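Local coordinates for protein adhesin (Streptococcus sanguinis SK1 = NCTC 7863, PDB 6VT2) that probably attaches the bacterium to host surfaces by binding sialoglycans, using two tandem sialic acid-recognising modules, at residues 166-171 / 182-186; 352-357 / 369-373. All coordinates share one frame; numbering follows the deposited sequence.

Interaction 1: 166-171 / 182-186; sequences LPATST and ITYPD
Thr171 and Thr183 face each other as a hydrogen-bonded antiparallel pair, joined by two nearly straight backbone bonds: Thr171 N to Thr183 O and Thr183 N to Thr171 O, each 3.0 Å. Their side chains leave the sheet on the same face. Thr171 OG1 sits between its own backbone N and carbonyl carbon (chi1 62°), which brings it within 3.4 Å of Thr183 CB. Around this pair, side chains of the loop before Thr171 pack on Ile182, Tyr184 and Pro185. Ser170 OG comes up at the edge of the Tyr184 ring, 3.5 Å from Tyr184 CD1, while Pro167 CD reaches the same ring atom obliquely at 4.0 Å. Leu166 splits its two methyls, CD1 meeting Ile182 CD1 and CD2 lying 3.8 Å from Tyr184 OH. At the outer end Pro185 CG touches Thr169 OG1, and Pro167 CB lies against Pro185 CD, the two side chains crossing at about a right angle. What places Ser170 OG is a type I turn from Pro167 to Ser170: Pro167 O takes both Ser170 N and Ser170 OG (2.8 Å) from one face of its carbonyl plane. Tyr184 OH is hydrogen-bonded to Asp190, a ligand of the nearby calcium ion, and the Tyr184 ring meets that of Tyr131, another residue of the site. A turn leading into the edge strand of a three-stranded antiparallel sheet thus packs against a second-shell tyrosine of the calcium site in an atypical Rib domain.

Interaction 2: 352-357 / 369-373; sequences IEEKVR and QYVVN
With CG1 anti to the backbone N (chi1 170°), Val356 points that methyl at Tyr370, whose own CG lies anti to its carbonyl carbon (chi1 -59°) and carries the ring toward the helix, alongside Val356 and Arg357. The result is a CH-pi contact: Val356 CG1 stands over one face, 3.9 Å from the Tyr370 ring centroid and displaced toward the rim, with Tyr370 CE1 its nearest ring atom at 3.5 Å. Arg357 comes at the ring obliquely through its backbone, Arg357 CA lying 3.8 Å from Tyr370 CE2. One turn back along the helix, Glu353 CB rests 3.8 Å from Val372 CG2, and Ile352 CG2 meets the same valine methyl. Here helix 346-360 packs on the edge strand of a three-stranded antiparallel sheet in the atypical Rib domain; the axes of helix segment 352-357 and strand 369-372 approach to 9.0 Å and run roughly antiparallel, at 144°. Val378 of the next strand touches Ile352, Val356 and Tyr370 alike. No direct hydrogen bond joins the two segments, but two waters do. One accepts from Tyr370 N and is hydrogen-bonded to Glu353 OE1, though other acceptors compete for its protons; the other lies in the plane of the tyrosine ring at its edge, 2.7 Å from Tyr370 OH, and donates to Arg357 O. The arginine's guanidinium turns away from the strand, gripping Glu354 side-on: NE and NH2 each take a separate carboxylate oxygen.

How the interactions relate
Interactions 1 and 2 belong to two separate copies of the atypical Rib domain, each following a SigLec-like domain that holds a glycan. Their centres are 80 Å apart and their nearest atoms about 68 Å, so they do not touch, and they fall on opposite sides of the chain's centre. Both involve edge strands of three-stranded antiparallel sheets, but interaction 1 pairs the start of the edge strand with the middle strand and packs the preceding turn on the residues just after that strand's end, whereas interaction 2 lays a helix against the edge strand. The Tyr184 side chain is about 5 Å from a bound calcium ion, that of Tyr370 about 11 Å. Neither contact includes a residue of the glycan pockets.

Interaction 1: 166-171 / 182-186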
loop_
_atom_site.group_PDB
_atom_site.type_symbol
_atom_site.label_atom_id
_atom_site.label_comp_id
_atom_site.label_asym_id
_atom_site.label_seq_id
_atom_site.Cartn_x
_atom_site.Cartn_y
_atom_site.Cartn_z
ATOM N N LEU A 166 4.450 -13.616 -14.273
ATOM C CA LEU A 166 5.321 -14.781 -14.516
ATOM C C LEU A 166 4.492 -16.058 -14.330
ATOM O O LEU A 166 3.473 -15.984 -13.666
ATOM C CB LEU A 166 6.536 -14.729 -13.579
ATOM C CG LEU A 166 7.544 -13.600 -13.806
ATOM C CD1 LEU A 166 8.716 -13.730 -12.847
ATOM C CD2 LEU A 166 8.068 -13.583 -15.223
ATOM N N PRO A 167 4.866 -17.219 -14.913
ATOM C CA PRO A 167 4.147 -18.460 -14.639
ATOM C C PRO A 167 3.983 -18.711 -13.125
ATOM O O PRO A 167 4.818 -18.372 -12.382
ATOM C CB PRO A 167 4.980 -19.559 -15.293
ATOM C CG PRO A 167 5.800 -18.853 -16.348
ATOM C CD PRO A 167 5.955 -17.424 -15.873
ATOM N N ALA A 168 2.866 -19.270 -12.688
ATOM C CA ALA A 168 2.623 -19.601 -11.270
ATOM C C ALA A 168 3.473 -20.792 -10.890
ATOM O O ALA A 168 3.748 -20.977 -9.719
ATOM C CB ALA A 168 1.157 -19.925 -11.089
ATOM N N THR A 169 3.876 -21.552 -11.885
ATOM C CA THR A 169 4.727 -22.732 -11.649
ATOM C C THR A 169 6.200 -22.297 -11.502
ATOM O O THR A 169 7.019 -23.162 -11.324
ATOM C CB THR A 169 4.413 -23.728 -12.769
ATOM O OG1 THR A 169 3.926 -22.915 -13.831
ATOM C CG2 THR A 169 3.305 -24.677 -12.382
ATOM N N SER A 170 6.493 -20.999 -11.655
ATOM C CA SER A 170 7.865 -20.471 -11.554
ATOM C C SER A 170 8.341 -20.655 -10.119
ATOM O O SER A 170 7.535 -20.476 -9.234
ATOM C CB SER A 170 7.988 -19.034 -11.953
ATOM O OG SER A 170 7.460 -18.797 -13.231
ATOM N N THR A 171 9.580 -21.079 -9.951
ATOM C CA THR A 171 10.165 -21.261 -8.612
ATOM C C THR A 171 11.199 -20.169 -8.424
ATOM O O THR A 171 11.515 -19.560 -9.333
ATOM C CB THR A 171 10.668 -22.686 -8.402
ATOM O OG1 THR A 171 11.701 -22.986 -9.323
ATOM C CG2 THR A 171 9.563 -23.705 -8.569
ATOM N N ILE A 182 15.052 -17.224 -10.859
ATOM C CA ILE A 182 13.645 -17.571 -11.161
ATOM C C ILE A 182 13.746 -18.741 -12.115
ATOM O O ILE A 182 14.439 -18.607 -13.045
ATOM C CB ILE A 182 12.913 -16.379 -11.791
ATOM C CG1 ILE A 182 12.985 -15.164 -10.858
ATOM C CG2 ILE A 182 11.466 -16.723 -12.186
ATOM C CD1 ILE A 182 12.466 -13.884 -11.435
ATOM N N THR A 183 13.146 -19.863 -11.810
ATOM C CA THR A 183 13.207 -21.024 -12.693
ATOM C C THR A 183 11.827 -21.167 -13.288
ATOM O O THR A 183 10.915 -21.373 -12.587
ATOM C CB THR A 183 13.645 -22.291 -11.974
ATOM O OG1 THR A 183 14.936 -22.057 -11.434
ATOM C CG2 THR A 183 13.740 -23.502 -12.865
ATOM N N TYR A 184 11.730 -21.032 -14.588
ATOM C CA TYR A 184 10.462 -21.212 -15.271
ATOM C C TYR A 184 10.213 -22.686 -15.319
ATOM O O TYR A 184 10.982 -23.547 -15.172
ATOM C CB TYR A 184 10.543 -20.579 -16.644
ATOM C CG TYR A 184 10.720 -19.127 -16.456
ATOM C CD1 TYR A 184 9.831 -18.379 -15.728
ATOM C CD2 TYR A 184 11.861 -18.558 -16.923
ATOM C CE1 TYR A 184 10.070 -17.053 -15.491
ATOM C CE2 TYR A 184 12.076 -17.222 -16.753
ATOM C CZ TYR A 184 11.193 -16.468 -16.028
ATOM O OH TYR A 184 11.422 -15.156 -15.837
ATOM N N PRO A 185 8.853 -23.187 -15.617
ATOM C CA PRO A 185 8.471 -24.613 -15.664
ATOM C C PRO A 185 9.283 -25.465 -16.612
ATOM O O PRO A 185 9.406 -26.673 -16.428
ATOM C CB PRO A 185 6.996 -24.558 -16.104
ATOM C CG PRO A 185 6.522 -23.215 -15.798
ATOM C CD PRO A 185 7.716 -22.290 -15.771
ATOM N N ASP A 186 9.877 -24.887 -17.630
ATOM C CA ASP A 186 10.735 -25.649 -18.519
ATOM C C ASP A 186 12.179 -25.728 -18.083
ATOM O O ASP A 186 12.997 -26.289 -18.799
ATOM C CB ASP A 186 10.609 -25.067 -19.944
ATOM C CG ASP A 186 11.311 -23.779 -20.115
ATOM O OD1 ASP A 186 11.565 -23.092 -19.094
ATOM O OD2 ASP A 186 11.647 -23.425 -21.259
#

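Interaction 2: 352-357 / 369-373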
loop_
_atom_site.group_PDB
_atom_site.type_symbol
_atom_site.label_atom_id
_atom_site.label_comp_id
_atom_site.label_asym_id
_atom_site.label_seq_id
_atom_site.Cartn_x
_atom_site.Cartn_y
_atom_site.Cartn_z
ATOM N N ILE A 352 -27.014 37.723 37.523
ATOM C CA ILE A 352 -25.805 37.740 36.696
ATOM C C ILE A 352 -25.325 36.326 36.458
ATOM O O ILE A 352 -24.968 35.929 35.332
ATOM C CB ILE A 352 -24.711 38.608 37.332
ATOM C CG1 ILE A 352 -25.042 40.090 37.194
ATOM C CG2 ILE A 352 -23.378 38.334 36.678
ATOM C CD1 ILE A 352 -24.186 40.928 38.068
ATOM N N GLU A 353 -25.282 35.554 37.536
ATOM C CA GLU A 353 -24.798 34.204 37.385
ATOM C C GLU A 353 -25.634 33.467 36.349
ATOM O O GLU A 353 -25.077 32.753 35.520
ATOM C CB GLU A 353 -24.808 33.466 38.704
ATOM C CG GLU A 353 -24.141 32.096 38.534
ATOM C CD GLU A 353 -24.138 31.213 39.743
ATOM O OE1 GLU A 353 -24.114 29.971 39.528
ATOM O OE2 GLU A 353 -24.154 31.740 40.881
ATOM N N GLU A 354 -26.957 33.674 36.340
ATOM C CA GLU A 354 -27.817 32.956 35.402
ATOM C C GLU A 354 -27.515 33.365 33.970
ATOM O O GLU A 354 -27.526 32.536 33.051
ATOM C CB GLU A 354 -29.294 33.202 35.736
ATOM C CG GLU A 354 -30.263 32.733 34.694
ATOM C CD GLU A 354 -30.062 31.274 34.331
ATOM O OE1 GLU A 354 -30.486 30.890 33.207
ATOM O OE2 GLU A 354 -29.506 30.514 35.171
ATOM N N LYS A 355 -27.269 34.638 33.751
ATOM C CA LYS A 355 -26.982 35.085 32.403
ATOM C C LYS A 355 -25.633 34.582 31.939
ATOM O O LYS A 355 -25.469 34.252 30.754
ATOM C CB LYS A 355 -27.005 36.588 32.330
ATOM C CG LYS A 355 -28.403 37.215 32.541
ATOM C CD LYS A 355 -28.383 38.717 32.418
ATOM C CE LYS A 355 -29.723 39.254 32.684
ATOM N NZ LYS A 355 -29.814 40.754 32.470
ATOM N N VAL A 356 -24.657 34.559 32.858
ATOM C CA VAL A 356 -23.347 34.029 32.488
ATOM C C VAL A 356 -23.440 32.534 32.211
ATOM O O VAL A 356 -22.906 32.054 31.199
ATOM C CB VAL A 356 -22.311 34.333 33.575
ATOM C CG1 VAL A 356 -21.059 33.585 33.290
ATOM C CG2 VAL A 356 -22.041 35.775 33.689
ATOM N N ARG A 357 -24.228 31.829 33.014
ATOM C CA ARG A 357 -24.434 30.401 32.820
ATOM C C ARG A 357 -25.035 30.144 31.454
ATOM O O ARG A 357 -24.514 29.327 30.662
ATOM C CB ARG A 357 -25.339 29.884 33.937
ATOM C CG ARG A 357 -25.578 28.346 33.910
ATOM C CD ARG A 357 -26.917 27.994 34.546
ATOM N NE ARG A 357 -28.035 28.521 33.763
ATOM C CZ ARG A 357 -28.407 28.095 32.552
ATOM N NH1 ARG A 357 -27.773 27.091 31.948
ATOM N NH2 ARG A 357 -29.421 28.689 31.933
ATOM N N GLN A 369 -17.538 26.568 37.837
ATOM C CA GLN A 369 -18.180 27.258 38.954
ATOM C C GLN A 369 -18.097 28.754 38.631
ATOM O O GLN A 369 -17.124 29.174 38.136
ATOM C CB GLN A 369 -17.507 26.944 40.280
ATOM C CG GLN A 369 -17.782 25.549 40.773
ATOM C CD GLN A 369 -19.075 25.351 41.528
ATOM O OE1 GLN A 369 -19.979 26.151 41.496
ATOM N NE2 GLN A 369 -19.227 24.192 42.135
ATOM N N TYR A 370 -19.171 29.473 38.854
ATOM C CA TYR A 370 -19.186 30.914 38.753
ATOM C C TYR A 370 -19.280 31.510 40.157
ATOM O O TYR A 370 -20.062 31.046 41.018
ATOM C CB TYR A 370 -20.364 31.340 37.922
ATOM C CG TYR A 370 -20.381 30.795 36.549
ATOM C CD1 TYR A 370 -19.425 31.145 35.617
ATOM C CD2 TYR A 370 -21.359 29.933 36.158
ATOM C CE1 TYR A 370 -19.499 30.679 34.340
ATOM C CE2 TYR A 370 -21.415 29.441 34.907
ATOM C CZ TYR A 370 -20.448 29.813 34.002
ATOM O OH TYR A 370 -20.449 29.354 32.765
ATOM N N VAL A 371 -18.478 32.510 40.405
ATOM C CA VAL A 371 -18.607 33.276 41.640
ATOM C C VAL A 371 -18.827 34.719 41.226
ATOM O O VAL A 371 -17.962 35.324 40.589
ATOM C CB VAL A 371 -17.377 33.152 42.552
ATOM C CG1 VAL A 371 -17.544 33.972 43.782
ATOM C CG2 VAL A 371 -17.142 31.687 42.913
ATOM N N VAL A 372 -19.987 35.263 41.549
ATOM C CA VAL A 372 -20.247 36.669 41.296
ATOM C C VAL A 372 -19.751 37.457 42.513
ATOM O O VAL A 372 -20.195 37.264 43.651
ATOM C CB VAL A 372 -21.722 36.915 41.030
ATOM C CG1 VAL A 372 -21.909 38.389 40.615
ATOM C CG2 VAL A 372 -22.247 35.977 39.932
ATOM N N ASN A 373 -18.771 38.283 42.290
ATOM C CA ASN A 373 -18.176 39.092 43.332
ATOM C C ASN A 373 -19.062 40.280 43.661
ATOM O O ASN A 373 -20.060 40.568 42.988
ATOM C CB ASN A 373 -16.813 39.481 42.860
ATOM C CG ASN A 373 -15.976 38.217 42.529
ATOM O OD1 ASN A 373 -15.860 37.358 43.374
ATOM N ND2 ASN A 373 -15.468 38.088 41.312
HETATM O O HOH W 1 -21.762 28.431 39.566
HETATM O O HOH W 2 -22.411 27.696 31.892
#